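Probable primosomal replication protein n (Ralstonia solanacearum, PDB 4FDB) probably binds single-stranded DNA as a homodimer and helps restart stalled replication forks by stabilising the PriA helicase on DNA and promoting its association with DnaT. Local coordinates at residues 16-19 against 25-28. The protein carries 3 engineered substitutions. Numbering follows the deposited sequence.
Sequences VMRY and PIVN
Arg18 reaches across to Asn28 and grips its amide side-on: NE and NH2 of Arg18 each donate to OD1 of Asn28 over 2.9 Å. OD1 lies near the guanidinium plane, where both hydrogens converge; the two groups are 17° from coplanar, and sharing one acceptor leaves both bonds bent. The NH2 bond uses a lone pair of OD1, whereas NE approaches nearly along the C=O axis. Arginine is long enough to carry its flat donor edge two residues along the neighbouring strand to asparagine's neutral oxygen. CG of Arg18, between its backbone N and carbonyl carbon (chi1 62°), starts the extended chain over Ile26. Isoleucine suits this place because its CG2 methyl packs against one face of the guanidinium, 3.6 Å from NH2 of Arg18, while Leu53 and Ala55 also touch it.

At the backbone, Arg18 and Ile26 form an antiparallel hydrogen-bonded pair in the hairpin of strands 3-19 and 25-37, part of the OB fold of this family. Arg18 N donates to Ile26 O almost straight, and Ile26 N returns a bond to Arg18 O. A water donates to Val16 O and Ile26 O and accepts from Asn28 N, bridging the strands at an interruption, after which Asn28 pairs with the Glu15 backbone.

Pro25 and Tyr19 project from the other face; Met17 (selenomethionine here) runs alongside Pro25, pointing the same way, SE 3.8 Å from Pro25 CB. A bend at chi3 turns CE back towards Val27, 3.9 Å from its CG2. Tyr19 approaches the same proline obliquely; the compact, rigid ring of Pro25 also touches Ala59 of helix 57-62.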
ATOM      1  N   VAL A  16      17.242  -6.720 -13.475  1.00 19.60           N
ATOM      2  CA  VAL A  16      17.227  -7.602 -14.632  1.00 21.05           C
ATOM      3  C   VAL A  16      16.091  -8.594 -14.416  1.00 19.87           C
ATOM      4  O   VAL A  16      15.845  -8.998 -13.292  1.00 19.37           O
ATOM      5  CB  VAL A  16      18.562  -8.357 -14.767  1.00 24.45           C
ATOM      6  CG1 VAL A  16      18.491  -9.406 -15.864  1.00 29.15           C
ATOM      7  CG2 VAL A  16      19.690  -7.378 -15.060  1.00 29.79           C
HETATM    8  N   MSE A  17      15.385  -8.944 -15.485  1.00 20.22           N
HETATM    9  CA  MSE A  17      14.306  -9.923 -15.416  1.00 20.10           C
HETATM   10  C   MSE A  17      14.801 -11.259 -14.871  1.00 20.89           C
HETATM   11  O   MSE A  17      15.879 -11.737 -15.243  1.00 22.67           O
HETATM   12  CB  MSE A  17      13.725 -10.123 -16.816  1.00 21.35           C
HETATM   13  CG  MSE A  17      12.616 -11.145 -16.925  1.00 20.68           C
HETATM   14 SE   MSE A  17      11.933 -11.131 -18.764  1.00 33.69          SE
HETATM   15  CE  MSE A  17      11.045  -9.395 -18.682  1.00 20.88           C
ATOM     16  N   ARG A  18      14.006 -11.851 -13.984  1.00 20.41           N
ATOM     17  CA  ARG A  18      14.260 -13.189 -13.463  1.00 24.79           C
ATOM     18  C   ARG A  18      12.992 -14.018 -13.658  1.00 22.18           C
ATOM     19  O   ARG A  18      11.975 -13.500 -14.113  1.00 21.07           O
ATOM     20  CB  ARG A  18      14.630 -13.130 -11.978  1.00 24.97           C
ATOM     21  CG  ARG A  18      13.539 -12.560 -11.095  1.00 26.26           C
ATOM     22  CD  ARG A  18      14.008 -12.464  -9.650  1.00 24.76           C
ATOM     23  NE  ARG A  18      13.046 -11.768  -8.809  1.00 24.67           N
ATOM     24  CZ  ARG A  18      12.071 -12.367  -8.133  1.00 29.51           C
ATOM     25  NH1 ARG A  18      11.922 -13.682  -8.207  1.00 27.23           N
ATOM     26  NH2 ARG A  18      11.244 -11.652  -7.381  1.00 29.68           N
ATOM     27  N   TYR A  19      13.053 -15.301 -13.325  1.00 23.96           N
ATOM     28  CA  TYR A  19      11.938 -16.193 -13.594  1.00 24.66           C
ATOM     29  C   TYR A  19      11.635 -17.042 -12.373  1.00 29.13           C
ATOM     30  O   TYR A  19      12.547 -17.455 -11.659  1.00 26.71           O
ATOM     31  CB  TYR A  19      12.253 -17.100 -14.788  1.00 26.86           C
ATOM     32  CG  TYR A  19      12.579 -16.315 -16.035  1.00 28.24           C
ATOM     33  CD1 TYR A  19      11.627 -16.120 -17.029  1.00 29.10           C
ATOM     34  CD2 TYR A  19      13.829 -15.737 -16.202  1.00 28.75           C
ATOM     35  CE1 TYR A  19      11.920 -15.374 -18.163  1.00 26.22           C
ATOM     36  CE2 TYR A  19      14.128 -14.989 -17.325  1.00 27.05           C
ATOM     37  CZ  TYR A  19      13.173 -14.813 -18.298  1.00 27.31           C
ATOM     38  OH  TYR A  19      13.486 -14.070 -19.414  1.00 27.32           O
ATOM     39  N   PRO A  25       8.047 -14.741 -15.818  1.00 22.01           N
ATOM     40  CA  PRO A  25       9.022 -13.666 -15.611  1.00 20.64           C
ATOM     41  C   PRO A  25       8.589 -12.671 -14.549  1.00 19.70           C
ATOM     42  O   PRO A  25       7.408 -12.349 -14.452  1.00 17.90           O
ATOM     43  CB  PRO A  25       9.075 -12.965 -16.973  1.00 23.63           C
ATOM     44  CG  PRO A  25       7.774 -13.258 -17.620  1.00 21.39           C
ATOM     45  CD  PRO A  25       7.305 -14.598 -17.082  1.00 22.65           C
ATOM     46  N   ILE A  26       9.560 -12.172 -13.792  1.00 17.92           N
ATOM     47  CA  ILE A  26       9.325 -11.147 -12.784  1.00 16.23           C
ATOM     48  C   ILE A  26      10.331 -10.037 -12.970  1.00 15.79           C
ATOM     49  O   ILE A  26      11.520 -10.309 -13.101  1.00 18.42           O
ATOM     50  CB  ILE A  26       9.620 -11.696 -11.393  1.00 19.03           C
ATOM     51  CG1 ILE A  26       8.835 -12.983 -11.137  1.00 25.07           C
ATOM     52  CG2 ILE A  26       9.365 -10.624 -10.336  1.00 20.44           C
ATOM     53  CD1 ILE A  26       7.376 -12.764 -10.949  1.00 28.63           C
ATOM     54  N   VAL A  27       9.857  -8.796 -12.964  1.00 15.02           N
ATOM     55  CA  VAL A  27      10.750  -7.640 -12.904  1.00 16.70           C
ATOM     56  C   VAL A  27      10.487  -6.887 -11.607  1.00 15.71           C
ATOM     57  O   VAL A  27       9.397  -6.361 -11.401  1.00 16.53           O
ATOM     58  CB  VAL A  27      10.587  -6.706 -14.131  1.00 17.74           C
ATOM     59  CG1 VAL A  27      11.318  -5.380 -13.915  1.00 15.39           C
ATOM     60  CG2 VAL A  27      11.111  -7.390 -15.395  1.00 17.13           C
ATOM     61  N   ASN A  28      11.480  -6.882 -10.723  1.00 13.68           N
ATOM     62  CA  ASN A  28      11.439  -6.076  -9.512  1.00 15.28           C
ATOM     63  C   ASN A  28      11.849  -4.651  -9.821  1.00 16.60           C
ATOM     64  O   ASN A  28      12.756  -4.420 -10.609  1.00 15.73           O
ATOM     65  CB  ASN A  28      12.386  -6.651  -8.471  1.00 19.64           C
ATOM     66  CG  ASN A  28      11.852  -7.922  -7.850  1.00 22.91           C
ATOM     67  OD1 ASN A  28      12.107  -9.016  -8.342  1.00 25.82           O
ATOM     68  ND2 ASN A  28      11.105  -7.779  -6.764  1.00 25.42           N
TER
HETATM   69  O   HOH W   1      13.643  -8.757 -11.503  1.00 21.68           O